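Local coordinates for protein thermosome subunit (Methanococcoides burtonii, PDB 3AQ1) that probably binds and hydrolyses ATP to assist the folding of other proteins, as group II chaperonins do, at residues E83-I88 with L371-Y376; G77-A82 with A459-V464; G55-K60 with S389-A394; T48-L53 with T453-A458; I88-T93 with D355-V360. All blocks are in the same frame, centred on the assembly; numbering follows the deposited sequence.

From the N terminus, helix 45-65 supplies the first segments of contacts 4 and 3, and helix 71-92 then supplies those of contacts 2, 1 and 5. The chain returns more than 260 residues later, after the intermediate and apical parts expected of a chaperonin. Strand 357-360 closes contact 5, helix 364-378 contact 1 and helix 383-394 contact 3, while helix 449-467 closes contacts 4 and 2. Contact 5 thus nests within 1, 1 within 3 and 3 within 4; contact 2 encloses 1 and 5 but crosses 3 and 4. Together they tie the N- and C-terminal parts of the chain into one helical equatorial domain.

Contact 1. Residues E83-I88 with L371-Y376; sequences EKCREI and LRLSEY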
# COMPACT_ATOMS: atom_id res chain seq x y z
N GLU A 83 11.88 2.33 22.81
CA GLU A 83 12.37 3.55 22.18
C GLU A 83 13.82 3.39 21.74
O GLU A 83 14.23 3.89 20.69
CB GLU A 83 12.16 4.74 23.13
CG GLU A 83 10.68 5.09 23.32
CD GLU A 83 10.41 5.93 24.56
OE1 GLU A 83 11.34 6.10 25.39
OE2 GLU A 83 9.26 6.40 24.71
N LYS A 84 14.60 2.68 22.55
CA LYS A 84 15.98 2.36 22.19
C LYS A 84 16.07 1.41 20.99
O LYS A 84 17.09 1.37 20.31
CB LYS A 84 16.72 1.78 23.39
CG LYS A 84 18.22 1.72 23.20
CD LYS A 84 18.80 3.10 22.87
CE LYS A 84 20.31 3.02 22.65
NZ LYS A 84 20.83 4.14 21.82
N CYS A 85 15.03 0.62 20.74
CA CYS A 85 15.01 -0.26 19.58
C CYS A 85 14.81 0.55 18.31
O CYS A 85 15.36 0.23 17.26
CB CYS A 85 13.92 -1.34 19.69
SG CYS A 85 14.32 -2.74 20.79
N ARG A 86 14.02 1.61 18.42
CA ARG A 86 13.73 2.49 17.29
C ARG A 86 15.02 3.12 16.79
O ARG A 86 15.25 3.20 15.59
CB ARG A 86 12.72 3.55 17.70
CG ARG A 86 12.26 4.50 16.60
CD ARG A 86 11.32 5.53 17.21
NE ARG A 86 10.78 6.50 16.25
CZ ARG A 86 9.96 7.49 16.57
NH1 ARG A 86 9.59 7.66 17.84
NH2 ARG A 86 9.51 8.33 15.64
N GLU A 87 15.86 3.56 17.73
CA GLU A 87 17.16 4.14 17.40
C GLU A 87 18.08 3.11 16.76
O GLU A 87 18.71 3.38 15.75
CB GLU A 87 17.86 4.68 18.65
CG GLU A 87 17.18 5.83 19.35
CD GLU A 87 17.98 6.28 20.55
OE1 GLU A 87 19.23 6.37 20.41
OE2 GLU A 87 17.38 6.51 21.63
N ILE A 88 18.16 1.95 17.38
CA ILE A 88 19.00 0.89 16.86
C ILE A 88 18.57 0.45 15.45
O ILE A 88 19.41 0.15 14.61
CB ILE A 88 19.03 -0.32 17.79
CG1 ILE A 88 19.62 0.07 19.14
CG2 ILE A 88 19.85 -1.44 17.17
CD1 ILE A 88 19.78 -1.10 20.09
N LEU A 371 21.07 -8.24 20.63
CA LEU A 371 22.48 -8.11 20.91
C LEU A 371 22.84 -6.68 21.33
O LEU A 371 23.43 -6.46 22.39
CB LEU A 371 23.31 -8.52 19.70
CG LEU A 371 24.80 -8.21 19.80
CD1 LEU A 371 25.47 -9.20 20.75
CD2 LEU A 371 25.46 -8.24 18.44
N ARG A 372 22.47 -5.70 20.51
CA ARG A 372 22.83 -4.32 20.79
C ARG A 372 22.08 -3.75 21.97
O ARG A 372 22.47 -2.74 22.53
CB ARG A 372 22.56 -3.45 19.57
CG ARG A 372 23.45 -3.76 18.40
CD ARG A 372 22.86 -3.13 17.16
NE ARG A 372 23.70 -3.36 15.99
CZ ARG A 372 24.46 -2.43 15.43
NH1 ARG A 372 24.47 -1.20 15.94
NH2 ARG A 372 25.19 -2.72 14.37
N LEU A 373 20.99 -4.39 22.35
CA LEU A 373 20.20 -3.86 23.45
C LEU A 373 20.69 -4.48 24.75
O LEU A 373 20.43 -3.95 25.83
CB LEU A 373 18.71 -4.12 23.23
CG LEU A 373 17.76 -3.42 24.20
CD1 LEU A 373 17.93 -1.91 24.08
CD2 LEU A 373 16.32 -3.84 23.93
N SER A 374 21.39 -5.61 24.64
CA SER A 374 22.02 -6.23 25.80
C SER A 374 23.32 -5.51 26.10
O SER A 374 23.79 -5.52 27.23
CB SER A 374 22.28 -7.72 25.56
OG SER A 374 21.15 -8.50 25.92
N GLU A 375 23.89 -4.90 25.07
CA GLU A 375 25.06 -4.04 25.26
C GLU A 375 24.62 -2.77 25.98
O GLU A 375 25.27 -2.33 26.93
CB GLU A 375 25.71 -3.72 23.91
CG GLU A 375 26.98 -4.52 23.63
CD GLU A 375 27.14 -4.90 22.16
OE1 GLU A 375 26.22 -4.62 21.36
OE2 GLU A 375 28.18 -5.48 21.81
N TYR A 376 23.50 -2.20 25.53
CA TYR A 376 22.92 -1.03 26.18
C TYR A 376 22.62 -1.34 27.64
O TYR A 376 22.98 -0.56 28.53
CB TYR A 376 21.65 -0.60 25.44
CG TYR A 376 21.09 0.74 25.87
CD1 TYR A 376 21.76 1.92 25.56
CD2 TYR A 376 19.89 0.83 26.56
CE1 TYR A 376 21.25 3.16 25.94
CE2 TYR A 376 19.37 2.07 26.95
CZ TYR A 376 20.06 3.23 26.63
OH TYR A 376 19.56 4.46 27.01
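The ring of Y376 receives the aliphatic chain of K84 over one face, with CE of K84 3.3 Å above the ring plane and displaced toward the rim. This is a CH-pi contact, K84 CE standing 3.8 Å from the centroid of the Y376 ring. The guanidinium of R372 meets CG2 of I88 only obliquely; its NE is paired with E368 on its own helix. K84 reaches the ring because its chain turns at the second torsion (chi2 56°), which lays CG, CD and CE along the aromatic surface. Beyond the ring, K84 NZ forms a salt bridge of 3.1 Å with E87 OE1 one turn further on, meeting the carboxylate from above its plane. A leucine in place of Y376 would probably leave the methylenes of K84 without their aromatic platform and the lysine chain freer to turn. Next to this pair, L373 CD1 packs 3.7 Å from K84 CG, and the other branch of L373, CD2, lies 3.9 Å from C85 SG. I88 packs on R372: its CG2 touches R372 CD at 3.5 Å, and its CD1 lies 3.7 Å from R372 CB. The middle of the interface is apolar, and K84 and R372 take part through their aliphatic stems. Segments 83-88 and 371-376, on helices 71-92 and 364-378, run at 123° to each other. Helix 383-394 packs against the same junction, F391 touching both C85 and L373, while A392 rests on L373.

Contact 2. Residues G77-A82 with A459-V464; sequences GYRHAA and AMEATV
An antiparallel helix pair in the equatorial helical domain brings R79 and M460 together, segment 77-82 of helix 71-92 running at 173° to segment 459-464 of helix 449-467 with the axes of the two segments 9.6 Å apart. M460 is the main apolar link. Its CG is anti to the backbone N (chi1 180°) and the chain then bends twice, so that CE comes 3.6 Å from the methyl CB of A82, while SD lies over one face of the R79 guanidinium. That guanidinium also engages E461: R79 NH1 donates to E461 OE2 at 2.7 Å, reaching the oxygen on its syn side, and R79 NH2 makes a weak second bond of 3.4 Å to E461 OE1. The two flat groups are turned 49° apart, so the pairing is not a coplanar one. V464 CG1 lies 3.7 Å from R79 NH2. On the buried side, T463 CG2 meets the edge of the Y78 ring, 3.7 Å from CE2 and near the ring plane. T463 OG1 donates to A459 O, which T463 N reaches from the opposite face. Helix 45-65 closes this inner side: L57 O accepts from Y78 OH, and the L57 side chain touches T463.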
# COMPACT_ATOMS: atom_id res chain seq x y z
N GLY A 77 11.21 0.85 32.12
CA GLY A 77 12.30 0.12 31.51
C GLY A 77 11.95 -0.40 30.13
O GLY A 77 12.68 -0.20 29.17
N TYR A 78 10.81 -1.09 30.03
CA TYR A 78 10.32 -1.59 28.76
C TYR A 78 10.10 -0.46 27.75
O TYR A 78 10.55 -0.55 26.61
CB TYR A 78 9.01 -2.36 28.94
CG TYR A 78 9.15 -3.79 29.42
CD1 TYR A 78 10.37 -4.33 29.76
CD2 TYR A 78 8.03 -4.59 29.54
CE1 TYR A 78 10.47 -5.63 30.21
CE2 TYR A 78 8.11 -5.89 29.98
CZ TYR A 78 9.33 -6.41 30.31
OH TYR A 78 9.39 -7.71 30.74
N ARG A 79 9.41 0.59 28.18
CA ARG A 79 9.10 1.70 27.28
C ARG A 79 10.38 2.38 26.80
O ARG A 79 10.45 2.86 25.66
CB ARG A 79 8.18 2.71 27.96
CG ARG A 79 7.84 3.89 27.06
CD ARG A 79 6.99 4.91 27.80
NE ARG A 79 5.78 4.31 28.34
CZ ARG A 79 4.69 4.06 27.62
NH1 ARG A 79 4.67 4.35 26.32
NH2 ARG A 79 3.63 3.52 28.20
N HIS A 80 11.38 2.42 27.66
CA HIS A 80 12.68 2.94 27.28
C HIS A 80 13.34 1.95 26.31
O HIS A 80 13.99 2.34 25.34
CB HIS A 80 13.53 3.17 28.54
CG HIS A 80 14.81 3.89 28.30
ND1 HIS A 80 15.89 3.80 29.15
CD2 HIS A 80 15.20 4.71 27.29
CE1 HIS A 80 16.89 4.54 28.68
NE2 HIS A 80 16.49 5.09 27.55
N ALA A 81 13.13 0.66 26.57
CA ALA A 81 13.64 -0.37 25.68
C ALA A 81 13.08 -0.19 24.27
O ALA A 81 13.84 -0.11 23.32
CB ALA A 81 13.29 -1.75 26.20
N ALA A 82 11.76 -0.11 24.15
CA ALA A 82 11.12 0.04 22.85
C ALA A 82 11.66 1.23 22.09
O ALA A 82 11.86 1.18 20.88
CB ALA A 82 9.63 0.16 23.01
N ALA A 459 3.66 -4.45 21.19
CA ALA A 459 3.94 -5.45 22.20
C ALA A 459 4.25 -4.75 23.52
O ALA A 459 3.71 -5.10 24.56
CB ALA A 459 5.09 -6.32 21.79
N MET A 460 5.10 -3.74 23.46
CA MET A 460 5.44 -2.96 24.63
C MET A 460 4.22 -2.26 25.26
O MET A 460 3.99 -2.38 26.46
CB MET A 460 6.56 -1.97 24.29
CG MET A 460 6.99 -1.09 25.45
SD MET A 460 5.88 0.31 25.63
CE MET A 460 6.55 1.41 24.39
N GLU A 461 3.44 -1.54 24.46
CA GLU A 461 2.25 -0.84 24.95
C GLU A 461 1.19 -1.76 25.55
O GLU A 461 0.49 -1.39 26.48
CB GLU A 461 1.60 -0.00 23.84
CG GLU A 461 2.41 1.19 23.38
CD GLU A 461 2.60 2.24 24.44
OE1 GLU A 461 1.99 2.11 25.52
OE2 GLU A 461 3.35 3.20 24.20
N ALA A 462 1.07 -2.96 24.99
CA ALA A 462 0.10 -3.93 25.47
C ALA A 462 0.55 -4.52 26.79
O ALA A 462 -0.27 -4.77 27.68
CB ALA A 462 -0.07 -5.04 24.44
N THR A 463 1.85 -4.77 26.90
CA THR A 463 2.43 -5.37 28.09
C THR A 463 2.36 -4.37 29.22
O THR A 463 1.95 -4.69 30.34
CB THR A 463 3.89 -5.75 27.84
OG1 THR A 463 3.93 -6.84 26.91
CG2 THR A 463 4.57 -6.19 29.12
N VAL A 464 2.77 -3.14 28.93
CA VAL A 464 2.77 -2.08 29.92
C VAL A 464 1.35 -1.74 30.37
O VAL A 464 1.11 -1.47 31.53
CB VAL A 464 3.47 -0.85 29.37
CG1 VAL A 464 2.96 0.40 30.04
CG2 VAL A 464 4.98 -1.01 29.56

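Contact 3. Residues G55-K60 with S389-A394; sequences GELLSK and SKFAEA
This is a helix-helix packing contact, apolar at the inner side and charged toward the outside, in which L57, E56 and K60 of helix 45-65 meet F391, A394, K390 and E393 near the C-terminal end of helix 383-394. The segments run at 144° to each other with their axes 9.1 Å apart. L57 wedges its two methyls into the inner side: CD2 lies 3.4 Å from F391 CD2 and 3.7 Å from A394 CB, while CD1 approaches CE2 of the same ring. The approach to the ring is oblique. The small A394 also lets E56 settle close, its CG 3.6 Å from A394 CB. Such helix crossings build the helical core of the chaperonin equatorial domain, and F391 is shared among several of its helices, touching A81 and C85 of helix 71-92, L373 of helix 364-378 and I456 of helix 449-467. Toward the outside, K60 stretches across the other helix: its CD lies 3.4 Å from K390 O and also touches K390 CD, the two lysine chains crossing at about a right angle. A turn at the last torsion (chi4 48°) then brings K60 NZ back to E56 OE2, a salt bridge of 2.9 Å within its own helix. Replacing K60 with alanine would probably strip K390 of its aliphatic cover and leave the E56 carboxylate without this partner. E393 OE1 makes a long ion pair with K390 NZ, which has a second, weak and long one with E63; 4.4 Å from K60 NZ, E393 OE1 may ease that charge too.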
# COMPACT_ATOMS: atom_id res chain seq x y z
N GLY A 55 3.64 -11.70 24.93
CA GLY A 55 3.66 -12.81 25.87
C GLY A 55 4.99 -12.95 26.59
O GLY A 55 5.06 -13.09 27.81
N GLU A 56 6.07 -12.90 25.82
CA GLU A 56 7.41 -13.02 26.34
C GLU A 56 7.75 -11.89 27.31
O GLU A 56 8.38 -12.12 28.33
CB GLU A 56 8.39 -13.00 25.18
CG GLU A 56 9.66 -13.73 25.47
CD GLU A 56 9.39 -15.13 25.94
OE1 GLU A 56 8.37 -15.72 25.51
OE2 GLU A 56 10.20 -15.63 26.75
N LEU A 57 7.35 -10.68 26.96
CA LEU A 57 7.63 -9.53 27.81
C LEU A 57 6.87 -9.68 29.12
O LEU A 57 7.43 -9.43 30.20
CB LEU A 57 7.24 -8.23 27.12
CG LEU A 57 8.17 -7.81 25.98
CD1 LEU A 57 7.60 -6.64 25.16
CD2 LEU A 57 9.55 -7.49 26.52
N LEU A 58 5.61 -10.10 29.03
CA LEU A 58 4.78 -10.30 30.21
C LEU A 58 5.38 -11.30 31.16
O LEU A 58 5.62 -10.98 32.32
CB LEU A 58 3.39 -10.79 29.85
CG LEU A 58 2.35 -9.69 29.90
CD1 LEU A 58 1.00 -10.24 29.44
CD2 LEU A 58 2.27 -9.09 31.29
N SER A 59 5.61 -12.50 30.67
CA SER A 59 6.10 -13.57 31.52
C SER A 59 7.42 -13.16 32.16
O SER A 59 7.64 -13.41 33.35
CB SER A 59 6.22 -14.89 30.73
OG SER A 59 7.57 -15.19 30.40
N LYS A 60 8.27 -12.49 31.40
CA LYS A 60 9.51 -12.00 31.98
C LYS A 60 9.25 -10.92 33.03
O LYS A 60 10.00 -10.79 33.99
CB LYS A 60 10.51 -11.52 30.91
CG LYS A 60 11.22 -12.67 30.19
CD LYS A 60 12.49 -12.21 29.50
CE LYS A 60 13.22 -13.38 28.86
NZ LYS A 60 12.28 -14.21 28.09
N SER A 389 17.29 -5.38 30.07
CA SER A 389 17.98 -6.61 29.77
C SER A 389 16.97 -7.70 29.40
O SER A 389 17.17 -8.45 28.44
CB SER A 389 18.84 -7.04 30.97
OG SER A 389 19.66 -8.14 30.64
N LYS A 390 15.89 -7.78 30.16
CA LYS A 390 14.87 -8.80 29.92
C LYS A 390 14.12 -8.52 28.62
O LYS A 390 13.68 -9.45 27.94
CB LYS A 390 13.91 -8.91 31.10
CG LYS A 390 14.47 -9.70 32.29
CD LYS A 390 14.59 -11.19 31.97
CE LYS A 390 15.10 -12.00 33.16
NZ LYS A 390 14.98 -13.47 32.91
N PHE A 391 13.98 -7.24 28.27
CA PHE A 391 13.36 -6.89 27.00
C PHE A 391 14.23 -7.46 25.89
O PHE A 391 13.77 -8.27 25.07
CB PHE A 391 13.23 -5.37 26.86
CG PHE A 391 12.29 -4.92 25.76
CD1 PHE A 391 12.70 -4.89 24.45
CD2 PHE A 391 11.02 -4.48 26.05
CE1 PHE A 391 11.85 -4.45 23.44
CE2 PHE A 391 10.17 -4.05 25.04
CZ PHE A 391 10.58 -4.03 23.74
N ALA A 392 15.50 -7.07 25.88
CA ALA A 392 16.43 -7.55 24.87
C ALA A 392 16.43 -9.08 24.76
O ALA A 392 16.73 -9.62 23.71
CB ALA A 392 17.83 -7.02 25.15
N GLU A 393 16.08 -9.76 25.84
CA GLU A 393 16.03 -11.23 25.84
C GLU A 393 14.78 -11.75 25.16
O GLU A 393 14.79 -12.81 24.54
CB GLU A 393 16.05 -11.77 27.27
CG GLU A 393 17.36 -11.67 28.02
CD GLU A 393 17.34 -12.54 29.26
OE1 GLU A 393 16.36 -13.32 29.40
OE2 GLU A 393 18.28 -12.47 30.09
N ALA A 394 13.69 -11.01 25.31
CA ALA A 394 12.40 -11.43 24.78
C ALA A 394 12.45 -11.41 23.25
O ALA A 394 11.82 -12.25 22.59
CB ALA A 394 11.30 -10.53 25.29

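Contact 4. Residues T48-L53 with T453-A458; sequences TTAAVL and TQAINA
A50 sets its methyl CB against the backbone of the opposite helix, 3.6 Å from A455 O, and reaches on toward the CB of A458 at 4.4 Å. With alanines facing each other, the backbones come close: the CA atoms of A50 and A455 are only 4.7 Å apart, and the segment axes 8.2 Å. A455 CB in turn lodges beside T49, 4.1 Å from its CB and nearly as near to its CG2. The T49 torsion explains this choice of branch: OG1 lies beside the backbone N (chi1 -56°), where the hydroxyl bonds to D45 O one turn earlier, which leaves CG2 anti to that N. At the inner side L53 CD2 meets I456 CG1 at 4.3 Å, a looser touch. L53 also packs on I398 of helix 397-405 and on A394, and I456 on F391, so this edge of the seam joins the hydrophobic core. The contact is wholly van der Waals in character. Segments 48-53 and 453-458 run in the same sense, 29° apart, in a close alanine-lined crossing. Helix 45-65 begins within the Gly-Asp-Gly-Thr-Thr sequence that in chaperonins contacts the nucleotide phosphates, and this helix packs here on 449-467, the last modelled helix of the equatorial domain.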
# COMPACT_ATOMS: atom_id res chain seq x y z
N THR A 48 1.39 -11.22 14.60
CA THR A 48 2.03 -12.42 15.11
C THR A 48 3.25 -12.06 15.94
O THR A 48 3.40 -12.51 17.07
CB THR A 48 2.45 -13.36 13.97
OG1 THR A 48 1.31 -13.73 13.20
CG2 THR A 48 3.08 -14.60 14.53
N THR A 49 4.11 -11.24 15.35
CA THR A 49 5.30 -10.74 16.03
C THR A 49 4.94 -10.02 17.34
O THR A 49 5.62 -10.19 18.35
CB THR A 49 6.12 -9.80 15.11
OG1 THR A 49 6.46 -10.50 13.91
CG2 THR A 49 7.39 -9.37 15.78
N ALA A 50 3.88 -9.21 17.33
CA ALA A 50 3.55 -8.44 18.52
C ALA A 50 3.03 -9.34 19.63
O ALA A 50 3.45 -9.24 20.78
CB ALA A 50 2.56 -7.32 18.20
N ALA A 51 2.13 -10.25 19.28
CA ALA A 51 1.58 -11.22 20.22
C ALA A 51 2.66 -12.06 20.89
O ALA A 51 2.68 -12.20 22.12
CB ALA A 51 0.58 -12.10 19.55
N VAL A 52 3.53 -12.66 20.10
CA VAL A 52 4.57 -13.51 20.65
C VAL A 52 5.50 -12.70 21.55
O VAL A 52 5.93 -13.17 22.60
CB VAL A 52 5.40 -14.21 19.54
CG1 VAL A 52 6.59 -14.96 20.13
CG2 VAL A 52 4.52 -15.16 18.75
N LEU A 53 5.82 -11.49 21.11
CA LEU A 53 6.80 -10.70 21.85
C LEU A 53 6.16 -10.17 23.13
O LEU A 53 6.81 -10.08 24.17
CB LEU A 53 7.40 -9.60 20.99
CG LEU A 53 8.33 -8.62 21.73
CD1 LEU A 53 9.60 -9.30 22.24
CD2 LEU A 53 8.69 -7.41 20.85
N THR A 453 8.60 -1.68 13.60
CA THR A 453 8.51 -0.78 14.74
C THR A 453 7.11 -0.73 15.32
O THR A 453 6.93 -0.52 16.51
CB THR A 453 8.96 0.67 14.45
OG1 THR A 453 8.09 1.28 13.48
CG2 THR A 453 10.39 0.72 13.97
N GLN A 454 6.10 -0.92 14.48
CA GLN A 454 4.74 -0.94 15.00
C GLN A 454 4.56 -2.16 15.90
O GLN A 454 3.97 -2.06 16.97
CB GLN A 454 3.72 -0.92 13.87
CG GLN A 454 2.90 0.36 13.81
CD GLN A 454 2.37 0.66 12.40
OE1 GLN A 454 2.71 1.68 11.80
NE2 GLN A 454 1.53 -0.24 11.87
N ALA A 455 5.08 -3.31 15.46
CA ALA A 455 4.93 -4.52 16.25
C ALA A 455 5.66 -4.41 17.59
O ALA A 455 5.10 -4.75 18.62
CB ALA A 455 5.41 -5.73 15.47
N ILE A 456 6.89 -3.91 17.59
CA ILE A 456 7.63 -3.76 18.84
C ILE A 456 6.93 -2.80 19.80
O ILE A 456 6.73 -3.13 20.97
CB ILE A 456 9.07 -3.32 18.61
CG1 ILE A 456 9.87 -4.47 17.98
CG2 ILE A 456 9.71 -2.92 19.92
CD1 ILE A 456 11.28 -4.09 17.59
N ASN A 457 6.53 -1.64 19.30
CA ASN A 457 5.81 -0.67 20.14
C ASN A 457 4.46 -1.20 20.65
O ASN A 457 4.04 -0.91 21.77
CB ASN A 457 5.64 0.68 19.42
CG ASN A 457 6.97 1.39 19.17
OD1 ASN A 457 8.02 1.03 19.73
ND2 ASN A 457 6.94 2.41 18.31
N ALA A 458 3.76 -1.99 19.84
CA ALA A 458 2.48 -2.52 20.27
C ALA A 458 2.68 -3.58 21.36
O ALA A 458 1.95 -3.61 22.35
CB ALA A 458 1.68 -3.08 19.08

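Contact 5. Residues I88-T93 with D355-V360; sequences ILETIT and DGKVVV
T93, where the chain leaves helical geometry at the end of helix 71-92, lies beside strand 357-360, its CA 5.3 Å from that of V359. Its side chain and that of K357 carry most of the contact. CG2 of T93 meets V359 CG2 at 4.0 Å, and its CB sits near V358 O. T93 OG1, placed between the backbone N and the carbonyl carbon (chi1 41°), turns back to donate to L89 O at 3.2 Å; the same hydroxyl oxygen lies 3.4 Å from K357 CD. L89 O also accepts from I92 N, the two donors arriving from opposite faces of its plane. One turn earlier, L89 CD2 reaches V359 CG2 at 4.2 Å, the two side chains crossing at about a right angle. K357, bent at its second and fourth torsions, carries its ammonium to E90, where NZ bonds OE2 at 2.6 Å on the anti side of the carboxylate, 20° out of its plane. The next strand, 94-95, pairs antiparallel with 357-360 through I94 and V358, and L449 of helix 449-467 covers T93 and V359. Helix end and strand are thus joined by methyl packing inside and one ion pair outside, in which E90 and K357 probably balance each other's charge.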
# COMPACT_ATOMS: atom_id res chain seq x y z
N ILE A 88 18.16 1.95 17.38
CA ILE A 88 19.00 0.89 16.86
C ILE A 88 18.57 0.45 15.45
O ILE A 88 19.41 0.15 14.61
CB ILE A 88 19.03 -0.32 17.79
CG1 ILE A 88 19.62 0.07 19.14
CG2 ILE A 88 19.85 -1.44 17.17
CD1 ILE A 88 19.78 -1.10 20.09
N LEU A 89 17.26 0.41 15.21
CA LEU A 89 16.76 0.03 13.89
C LEU A 89 17.21 1.01 12.82
O LEU A 89 17.74 0.60 11.79
CB LEU A 89 15.24 -0.06 13.89
CG LEU A 89 14.65 -1.41 14.33
CD1 LEU A 89 13.19 -1.26 14.71
CD2 LEU A 89 14.85 -2.47 13.26
N GLU A 90 17.01 2.30 13.06
CA GLU A 90 17.37 3.33 12.09
C GLU A 90 18.84 3.23 11.72
O GLU A 90 19.27 3.73 10.68
CB GLU A 90 17.07 4.73 12.62
CG GLU A 90 16.37 5.60 11.60
CD GLU A 90 14.98 6.01 12.06
OE1 GLU A 90 14.85 6.41 13.24
OE2 GLU A 90 14.03 5.92 11.25
N THR A 91 19.60 2.58 12.59
CA THR A 91 21.03 2.39 12.40
C THR A 91 21.36 1.14 11.58
O THR A 91 22.35 1.12 10.87
CB THR A 91 21.78 2.35 13.77
OG1 THR A 91 22.07 3.69 14.20
CG2 THR A 91 23.08 1.55 13.68
N ILE A 92 20.52 0.11 11.66
CA ILE A 92 20.80 -1.16 10.98
C ILE A 92 19.91 -1.45 9.76
O ILE A 92 19.97 -2.54 9.19
CB ILE A 92 20.68 -2.35 11.94
CG1 ILE A 92 19.21 -2.73 12.13
CG2 ILE A 92 21.30 -2.01 13.27
CD1 ILE A 92 19.02 -4.09 12.75
N THR A 93 19.09 -0.48 9.38
CA THR A 93 18.21 -0.63 8.23
C THR A 93 18.95 -0.37 6.94
O THR A 93 20.01 0.26 6.94
CB THR A 93 17.04 0.34 8.29
OG1 THR A 93 17.52 1.61 8.73
CG2 THR A 93 16.00 -0.16 9.25
N ASP A 355 8.87 4.82 4.01
CA ASP A 355 9.78 4.60 5.13
C ASP A 355 11.19 5.08 4.79
O ASP A 355 11.91 5.58 5.65
CB ASP A 355 9.88 3.11 5.51
CG ASP A 355 8.61 2.56 6.15
OD1 ASP A 355 7.76 3.35 6.63
OD2 ASP A 355 8.48 1.31 6.18
N GLY A 356 11.58 4.92 3.52
CA GLY A 356 12.94 5.21 3.10
C GLY A 356 13.92 4.14 3.53
O GLY A 356 15.12 4.22 3.25
N LYS A 357 13.41 3.12 4.22
CA LYS A 357 14.23 2.06 4.79
C LYS A 357 13.48 0.74 4.80
O LYS A 357 12.25 0.71 4.91
CB LYS A 357 14.67 2.43 6.21
CG LYS A 357 14.84 3.95 6.42
CD LYS A 357 15.91 4.30 7.44
CE LYS A 357 15.79 5.74 7.90
NZ LYS A 357 14.55 5.96 8.72
N VAL A 358 14.22 -0.36 4.65
CA VAL A 358 13.65 -1.68 4.86
C VAL A 358 14.52 -2.47 5.82
O VAL A 358 15.71 -2.18 5.98
CB VAL A 358 13.57 -2.49 3.57
CG1 VAL A 358 12.87 -1.70 2.50
CG2 VAL A 358 14.96 -2.88 3.11
N VAL A 359 13.89 -3.45 6.47
CA VAL A 359 14.56 -4.40 7.34
C VAL A 359 14.58 -5.72 6.60
O VAL A 359 13.73 -5.94 5.74
CB VAL A 359 13.75 -4.60 8.64
CG1 VAL A 359 14.42 -5.60 9.54
CG2 VAL A 359 13.58 -3.29 9.36
N VAL A 360 15.53 -6.59 6.90
CA VAL A 360 15.45 -7.94 6.36
C VAL A 360 14.93 -8.86 7.44
O VAL A 360 15.00 -8.53 8.62
CB VAL A 360 16.78 -8.44 5.83
CG1 VAL A 360 17.00 -7.88 4.45
CG2 VAL A 360 17.91 -8.03 6.78